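Local structure of Es1 family protein (Ehrlichia chaffeensis, 3L3B) at residues B[42-54]-B[221-233]. The protein is an Es1-type member of the DJ-1/PfpI family with an amidotransferase-like domain, probably linked to isoprenoid biosynthesis, though its precise activity is not established. Sequence-based numbering, arbitrary orientation.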
ATOM      1  N   ARG B  42      -1.116   3.111  -2.881  1.00  8.84           N
ATOM      2  CA  ARG B  42      -0.386   4.084  -2.085  1.00  9.42           C
ATOM      3  C   ARG B  42      -1.336   5.069  -1.431  1.00  8.88           C
ATOM      4  O   ARG B  42      -1.217   5.336  -0.244  1.00  9.22           O
ATOM      5  CB  ARG B  42       0.674   4.796  -2.908  1.00  9.36           C
ATOM      6  CG  ARG B  42       1.697   3.827  -3.410  1.00 13.17           C
ATOM      7  CD  ARG B  42       2.318   4.348  -4.665  1.00 14.40           C
ATOM      8  NE  ARG B  42       3.219   3.364  -5.228  1.00 15.05           N
ATOM      9  CZ  ARG B  42       4.367   3.660  -5.820  1.00 14.09           C
ATOM     10  NH1 ARG B  42       4.758   4.917  -5.953  1.00 12.44           N
ATOM     11  NH2 ARG B  42       5.093   2.682  -6.310  1.00 15.11           N
ATOM     12  N   GLU B  43      -2.305   5.549  -2.186  1.00  7.91           N
ATOM     13  CA  GLU B  43      -3.346   6.418  -1.633  1.00  9.52           C
ATOM     14  C   GLU B  43      -4.107   5.767  -0.482  1.00  9.52           C
ATOM     15  O   GLU B  43      -4.409   6.441   0.553  1.00  9.73           O
ATOM     16  CB  GLU B  43      -4.316   6.928  -2.702  1.00  9.54           C
ATOM     17  CG  GLU B  43      -3.644   7.684  -3.824  1.00 11.74           C
ATOM     18  CD  GLU B  43      -4.602   8.062  -4.977  1.00 13.88           C
ATOM     19  OE1 GLU B  43      -5.849   7.806  -4.900  1.00 13.72           O
ATOM     20  OE2 GLU B  43      -4.081   8.592  -5.988  1.00 12.68           O
ATOM     21  N   ALA B  44      -4.442   4.496  -0.626  1.00  7.74           N
ATOM     22  CA  ALA B  44      -5.158   3.811   0.455  1.00  7.93           C
ATOM     23  C   ALA B  44      -4.271   3.668   1.668  1.00  8.01           C
ATOM     24  O   ALA B  44      -4.710   3.935   2.753  1.00  9.30           O
ATOM     25  CB  ALA B  44      -5.664   2.456   0.046  1.00  8.05           C
ATOM     26  N   VAL B  45      -3.029   3.221   1.499  1.00  7.11           N
ATOM     27  CA  VAL B  45      -2.145   3.054   2.637  1.00  7.75           C
ATOM     28  C   VAL B  45      -1.939   4.398   3.337  1.00  8.59           C
ATOM     29  O   VAL B  45      -1.981   4.452   4.567  1.00  8.77           O
ATOM     30  CB  VAL B  45      -0.782   2.424   2.243  1.00  7.89           C
ATOM     31  CG1 VAL B  45       0.267   2.541   3.390  1.00  7.40           C
ATOM     32  CG2 VAL B  45      -1.010   0.970   1.844  1.00  8.65           C
ATOM     33  N   LEU B  46      -1.755   5.478   2.561  1.00  8.22           N
ATOM     34  CA  LEU B  46      -1.439   6.790   3.144  1.00  7.95           C
ATOM     35  C   LEU B  46      -2.656   7.402   3.873  1.00  8.48           C
ATOM     36  O   LEU B  46      -2.500   8.092   4.907  1.00  9.33           O
ATOM     37  CB  LEU B  46      -0.824   7.721   2.094  1.00  7.73           C
ATOM     38  CG  LEU B  46       0.502   7.311   1.453  1.00 10.31           C
ATOM     39  CD1 LEU B  46       0.851   8.256   0.304  1.00 10.65           C
ATOM     40  CD2 LEU B  46       1.616   7.229   2.474  1.00 11.83           C
ATOM     41  N   VAL B  47      -3.846   7.148   3.337  1.00  8.00           N
ATOM     42  CA  VAL B  47      -5.106   7.494   4.002  1.00  8.84           C
ATOM     43  C   VAL B  47      -5.187   6.761   5.367  1.00  9.57           C
ATOM     44  O   VAL B  47      -5.490   7.378   6.384  1.00 10.26           O
ATOM     45  CB  VAL B  47      -6.301   7.159   3.133  1.00  7.83           C
ATOM     46  CG1 VAL B  47      -7.598   7.010   3.988  1.00  8.25           C
ATOM     47  CG2 VAL B  47      -6.479   8.221   2.054  1.00 10.88           C
ATOM     48  N   MET B  48      -4.910   5.467   5.396  1.00  9.00           N
ATOM     49  CA  MET B  48      -4.964   4.702   6.653  1.00  9.13           C
ATOM     50  C   MET B  48      -3.880   5.124   7.648  1.00  9.86           C
ATOM     51  O   MET B  48      -4.146   5.181   8.844  1.00 10.38           O
ATOM     52  CB  MET B  48      -4.825   3.200   6.386  1.00 10.37           C
ATOM     53  CG  MET B  48      -5.931   2.624   5.565  1.00  9.89           C
ATOM     54  SD  MET B  48      -5.817   0.825   5.433  1.00 15.08           S
ATOM     55  CE  MET B  48      -4.419   0.669   4.350  1.00 14.75           C
ATOM     56  N   LEU B  49      -2.674   5.436   7.159  1.00  9.34           N
ATOM     57  CA  LEU B  49      -1.574   5.941   8.006  1.00  9.78           C
ATOM     58  C   LEU B  49      -1.964   7.250   8.689  1.00  9.39           C
ATOM     59  O   LEU B  49      -1.882   7.367   9.908  1.00  9.14           O
ATOM     60  CB  LEU B  49      -0.296   6.118   7.177  1.00  9.79           C
ATOM     61  CG  LEU B  49       0.939   6.767   7.784  1.00 10.95           C
ATOM     62  CD1 LEU B  49       1.490   5.894   8.855  1.00  9.53           C
ATOM     63  CD2 LEU B  49       1.983   7.054   6.739  1.00 10.31           C
ATOM     64  N   GLU B  50      -2.438   8.216   7.914  1.00  9.11           N
ATOM     65  CA  GLU B  50      -2.868   9.510   8.463  1.00  9.29           C
ATOM     66  C   GLU B  50      -4.120   9.473   9.332  1.00  8.34           C
ATOM     67  O   GLU B  50      -4.212  10.214  10.299  1.00  8.91           O
ATOM     68  CB  GLU B  50      -3.014  10.531   7.332  1.00 10.18           C
ATOM     69  CG  GLU B  50      -1.658  10.798   6.671  1.00 12.58           C
ATOM     70  CD  GLU B  50      -0.683  11.392   7.682  1.00 17.52           C
ATOM     71  OE1 GLU B  50       0.270  10.688   8.080  1.00 21.77           O
ATOM     72  OE2 GLU B  50      -0.905  12.531   8.130  1.00 15.54           O
ATOM     73  N   LEU B  51      -5.099   8.630   9.011  1.00  8.63           N
ATOM     74  CA  LEU B  51      -6.191   8.410   9.967  1.00  8.67           C
ATOM     75  C   LEU B  51      -5.608   7.923  11.282  1.00  9.09           C
ATOM     76  O   LEU B  51      -5.921   8.464  12.337  1.00  7.58           O
ATOM     77  CB  LEU B  51      -7.240   7.422   9.443  1.00  8.45           C
ATOM     78  CG  LEU B  51      -8.118   7.948   8.302  1.00  9.32           C
ATOM     79  CD1 LEU B  51      -8.908   6.821   7.654  1.00  7.49           C
ATOM     80  CD2 LEU B  51      -9.076   9.083   8.808  1.00  6.20           C
ATOM     81  N   ASP B  52      -4.734   6.922  11.224  1.00  9.35           N
ATOM     82  CA  ASP B  52      -4.159   6.347  12.442  1.00 10.52           C
ATOM     83  C   ASP B  52      -3.270   7.367  13.206  1.00 10.74           C
ATOM     84  O   ASP B  52      -3.330   7.474  14.431  1.00  9.82           O
ATOM     85  CB  ASP B  52      -3.421   5.031  12.154  1.00 10.13           C
ATOM     86  CG  ASP B  52      -3.137   4.262  13.436  1.00 12.08           C
ATOM     87  OD1 ASP B  52      -4.086   3.875  14.120  1.00 14.73           O
ATOM     88  OD2 ASP B  52      -1.977   4.124  13.805  1.00 12.26           O
ATOM     89  N   ARG B  53      -2.556   8.215  12.470  1.00 11.78           N
ATOM     90  CA  ARG B  53      -1.732   9.239  13.091  1.00 12.45           C
ATOM     91  C   ARG B  53      -2.576  10.188  13.934  1.00 12.17           C
ATOM     92  O   ARG B  53      -2.087  10.750  14.900  1.00 11.41           O
ATOM     93  CB  ARG B  53      -0.938  10.018  12.038  1.00 13.35           C
ATOM     94  CG  ARG B  53       0.091  11.007  12.604  1.00 16.37           C
ATOM     95  CD  ARG B  53       0.956  11.716  11.517  1.00 20.24           C
ATOM     96  NE  ARG B  53       0.174  12.724  10.778  1.00 21.38           N
ATOM     97  CZ  ARG B  53      -0.255  13.884  11.280  1.00 24.48           C
ATOM     98  NH1 ARG B  53       0.033  14.245  12.535  1.00 24.77           N
ATOM     99  NH2 ARG B  53      -0.989  14.706  10.522  1.00 25.55           N
ATOM    100  N   HIS B  54      -3.849  10.350  13.542  1.00 12.27           N
ATOM    101  CA  HIS B  54      -4.827  11.210  14.200  1.00 11.92           C
ATOM    102  C   HIS B  54      -5.698  10.462  15.198  1.00 12.34           C
ATOM    103  O   HIS B  54      -6.718  11.016  15.654  1.00 11.35           O
ATOM    104  CB  HIS B  54      -5.746  11.807  13.133  1.00 11.66           C
ATOM    105  CG  HIS B  54      -5.212  13.045  12.519  1.00 12.45           C
ATOM    106  ND1 HIS B  54      -4.771  13.103  11.219  1.00 17.06           N
ATOM    107  CD2 HIS B  54      -5.021  14.275  13.041  1.00 14.87           C
ATOM    108  CE1 HIS B  54      -4.355  14.328  10.956  1.00 17.58           C
ATOM    109  NE2 HIS B  54      -4.488  15.055  12.048  1.00 18.01           N
ATOM    110  N   LEU B 221       5.950  10.098  -4.565  1.00 12.72           N
ATOM    111  CA  LEU B 221       5.137   9.552  -3.474  1.00 11.34           C
ATOM    112  C   LEU B 221       5.119  10.499  -2.288  1.00 10.64           C
ATOM    113  O   LEU B 221       4.098  10.680  -1.634  1.00 10.17           O
ATOM    114  CB  LEU B 221       5.725   8.186  -3.089  1.00 11.48           C
ATOM    115  CG  LEU B 221       5.037   7.370  -1.996  1.00 10.65           C
ATOM    116  CD1 LEU B 221       3.548   7.126  -2.183  1.00  9.62           C
ATOM    117  CD2 LEU B 221       5.838   6.013  -1.896  1.00  9.78           C
ATOM    118  N   TYR B 222       6.261  11.137  -2.002  1.00 10.78           N
ATOM    119  CA  TYR B 222       6.294  12.025  -0.828  1.00 11.37           C
ATOM    120  C   TYR B 222       5.328  13.209  -1.042  1.00 10.85           C
ATOM    121  O   TYR B 222       4.615  13.576  -0.145  1.00  9.64           O
ATOM    122  CB  TYR B 222       7.713  12.473  -0.492  1.00 12.13           C
ATOM    123  CG  TYR B 222       7.789  13.371   0.728  1.00 15.42           C
ATOM    124  CD1 TYR B 222       7.566  12.868   2.017  1.00 16.95           C
ATOM    125  CD2 TYR B 222       8.049  14.727   0.588  1.00 17.48           C
ATOM    126  CE1 TYR B 222       7.608  13.714   3.142  1.00 20.06           C
ATOM    127  CE2 TYR B 222       8.108  15.580   1.696  1.00 19.76           C
ATOM    128  CZ  TYR B 222       7.890  15.072   2.972  1.00 20.85           C
ATOM    129  OH  TYR B 222       7.946  15.953   4.043  1.00 23.24           O
ATOM    130  N   ASN B 223       5.278  13.771  -2.248  1.00 11.14           N
ATOM    131  CA  ASN B 223       4.355  14.888  -2.532  1.00 10.72           C
ATOM    132  C   ASN B 223       2.923  14.476  -2.505  1.00 10.70           C
ATOM    133  O   ASN B 223       2.113  15.148  -1.915  1.00 11.20           O
ATOM    134  CB  ASN B 223       4.721  15.578  -3.844  1.00 10.86           C
ATOM    135  CG  ASN B 223       6.009  16.354  -3.718  1.00 12.65           C
ATOM    136  OD1 ASN B 223       6.311  16.827  -2.633  1.00 10.66           O
ATOM    137  ND2 ASN B 223       6.798  16.450  -4.798  1.00 15.54           N
ATOM    138  N   VAL B 224       2.632  13.323  -3.071  1.00 10.78           N
ATOM    139  CA  VAL B 224       1.314  12.726  -2.965  1.00 11.35           C
ATOM    140  C   VAL B 224       0.884  12.641  -1.488  1.00 10.99           C
ATOM    141  O   VAL B 224      -0.238  13.010  -1.147  1.00  9.60           O
ATOM    142  CB  VAL B 224       1.252  11.324  -3.637  1.00 11.78           C
ATOM    143  CG1 VAL B 224      -0.036  10.569  -3.224  1.00  9.10           C
ATOM    144  CG2 VAL B 224       1.398  11.446  -5.201  1.00 12.82           C
ATOM    145  N   TYR B 225       1.797  12.199  -0.628  1.00 10.42           N
ATOM    146  CA  TYR B 225       1.507  12.046   0.803  1.00 10.43           C
ATOM    147  C   TYR B 225       1.198  13.379   1.498  1.00 10.97           C
ATOM    148  O   TYR B 225       0.353  13.430   2.394  1.00 11.19           O
ATOM    149  CB  TYR B 225       2.674  11.324   1.483  1.00 11.59           C
ATOM    150  CG  TYR B 225       2.865  11.510   2.987  1.00 13.12           C
ATOM    151  CD1 TYR B 225       2.081  10.823   3.932  1.00 16.71           C
ATOM    152  CD2 TYR B 225       3.871  12.326   3.462  1.00 17.71           C
ATOM    153  CE1 TYR B 225       2.328  10.979   5.336  1.00 16.95           C
ATOM    154  CE2 TYR B 225       4.087  12.509   4.824  1.00 20.11           C
ATOM    155  CZ  TYR B 225       3.325  11.831   5.753  1.00 20.08           C
ATOM    156  OH  TYR B 225       3.613  12.083   7.094  1.00 25.23           O
ATOM    157  N   LEU B 226       1.885  14.446   1.079  1.00 10.69           N
ATOM    158  CA  LEU B 226       1.667  15.758   1.672  1.00 10.40           C
ATOM    159  C   LEU B 226       0.241  16.220   1.448  1.00 10.06           C
ATOM    160  O   LEU B 226      -0.401  16.753   2.353  1.00  9.23           O
ATOM    161  CB  LEU B 226       2.654  16.764   1.117  1.00 10.18           C
ATOM    162  CG  LEU B 226       4.071  16.628   1.621  1.00 10.78           C
ATOM    163  CD1 LEU B 226       4.899  17.730   1.004  1.00 12.11           C
ATOM    164  CD2 LEU B 226       4.152  16.624   3.173  1.00 11.08           C
ATOM    165  N   GLY B 227      -0.283  15.963   0.252  1.00 10.01           N
ATOM    166  CA  GLY B 227      -1.647  16.314  -0.040  1.00  9.47           C
ATOM    167  C   GLY B 227      -2.657  15.505   0.755  1.00  9.46           C
ATOM    168  O   GLY B 227      -3.614  16.038   1.219  1.00 10.24           O
ATOM    169  N   ILE B 228      -2.453  14.203   0.900  1.00  9.92           N
ATOM    170  CA  ILE B 228      -3.354  13.334   1.679  1.00  9.77           C
ATOM    171  C   ILE B 228      -3.311  13.702   3.147  1.00  9.91           C
ATOM    172  O   ILE B 228      -4.316  13.677   3.827  1.00 11.61           O
ATOM    173  CB  ILE B 228      -2.961  11.813   1.498  1.00  9.57           C
ATOM    174  CG1 ILE B 228      -3.366  11.395   0.101  1.00  8.71           C
ATOM    175  CG2 ILE B 228      -3.625  10.950   2.558  1.00 10.22           C
ATOM    176  CD1 ILE B 228      -2.823  10.026  -0.423  1.00 10.32           C
ATOM    177  N   GLN B 229      -2.131  14.015   3.641  1.00 10.98           N
ATOM    178  CA  GLN B 229      -1.966  14.457   5.019  1.00 12.24           C
ATOM    179  C   GLN B 229      -2.799  15.741   5.284  1.00 12.26           C
ATOM    180  O   GLN B 229      -3.458  15.859   6.305  1.00 11.06           O
ATOM    181  CB  GLN B 229      -0.485  14.693   5.302  1.00 12.57           C
ATOM    182  CG  GLN B 229      -0.180  15.277   6.670  1.00 15.78           C
ATOM    183  CD  GLN B 229       1.300  15.477   6.875  1.00 16.86           C
ATOM    184  OE1 GLN B 229       1.857  16.497   6.485  1.00 18.92           O
ATOM    185  NE2 GLN B 229       1.941  14.499   7.476  1.00 20.31           N
ATOM    186  N   ASP B 230      -2.791  16.673   4.341  1.00 12.55           N
ATOM    187  CA  ASP B 230      -3.563  17.900   4.506  1.00 11.62           C
ATOM    188  C   ASP B 230      -5.082  17.661   4.476  1.00 11.30           C
ATOM    189  O   ASP B 230      -5.838  18.304   5.200  1.00  9.47           O
ATOM    190  CB  ASP B 230      -3.219  18.886   3.417  1.00 12.28           C
ATOM    191  CG  ASP B 230      -3.752  20.285   3.737  1.00 12.34           C
ATOM    192  OD1 ASP B 230      -4.666  20.766   3.023  1.00 14.99           O
ATOM    193  OD2 ASP B 230      -3.300  20.852   4.749  1.00 13.22           O
ATOM    194  N   MET B 231      -5.511  16.729   3.628  1.00 10.18           N
ATOM    195  CA  MET B 231      -6.905  16.413   3.521  1.00 10.10           C
ATOM    196  C   MET B 231      -7.454  15.830   4.829  1.00  9.34           C
ATOM    197  O   MET B 231      -8.445  16.312   5.352  1.00  9.02           O
ATOM    198  CB  MET B 231      -7.121  15.439   2.365  1.00  9.95           C
ATOM    199  CG  MET B 231      -8.564  15.291   2.086  1.00 10.36           C
ATOM    200  SD  MET B 231      -8.946  14.064   0.888  1.00 12.99           S
ATOM    201  CE  MET B 231      -8.757  12.580   1.851  1.00 10.32           C
ATOM    202  N   ILE B 232      -6.780  14.824   5.374  1.00 10.17           N
ATOM    203  CA  ILE B 232      -7.231  14.125   6.572  1.00 10.21           C
ATOM    204  C   ILE B 232      -7.171  15.067   7.769  1.00 12.04           C
ATOM    205  O   ILE B 232      -8.145  15.131   8.542  1.00 12.22           O
ATOM    206  CB  ILE B 232      -6.373  12.861   6.876  1.00 10.89           C
ATOM    207  CG1 ILE B 232      -6.448  11.800   5.747  1.00  9.57           C
ATOM    208  CG2 ILE B 232      -6.746  12.308   8.250  1.00 11.44           C
ATOM    209  CD1 ILE B 232      -7.833  11.263   5.332  1.00 10.04           C
ATOM    210  N   SER B 233      -6.068  15.820   7.910  1.00 12.01           N
ATOM    211  CA  SER B 233      -6.011  16.914   8.888  1.00 12.68           C
ATOM    212  C   SER B 233      -7.251  17.796   8.824  1.00 12.77           C
ATOM    213  O   SER B 233      -7.885  18.041   9.836  1.00 11.88           O
ATOM    214  CB  SER B 233      -4.773  17.814   8.692  1.00 12.98           C
ATOM    215  OG  SER B 233      -3.577  17.066   8.845  1.00 16.30           O
TER
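L46 is the knob of the apolar packing between the helical segments 42-53 and 221-233. It sits in a hole formed by L221, V224, Y225 and I228. Its CD1 lies 3.8 Å from both L221 CD1 and Y225 CB, while CD2 approaches Y225 CD1. The segment axes come within 9.4 Å and run broadly in the same direction, 45° apart. I228 CD1 rests on E43 CA at 3.8 Å, and its CG2 meets V47. One turn on, I232 packs its CG1 on E50 CB and its CG2 on L51 CD2. I228 touches C212 and I232 touches V112, so this seam closes onto the central sheet of the DJ-1/PfpI-like fold.

The polar contacts lie toward the C-terminal end of helix 41-53, beside Q229 and S233. E50 bends at chi2 (-62°), which carries its carboxylate between Y225 and Q229. OE1 meets the Y225 ring edge at CE1, 3.4 Å away, with carboxylate and ring planes nearly perpendicular. OE2 lies 3.2 Å from Q229 CG. R53 forms a salt bridge to this same OE2, side-on through NE (2.9 Å) and NH2. H54 ND1 hydrogen-bonds to E50 O. S233 OG lies at the imidazole edge, 3.5 Å from H54 CE1.

E50, R53 and H54 are thus paired within segment 42-54, and E43 bonds to G115 outside the contact. Across the interface, cohesion comes mainly from van der Waals packing, with a probably favourable carboxylate-to-ring-edge contact from E50.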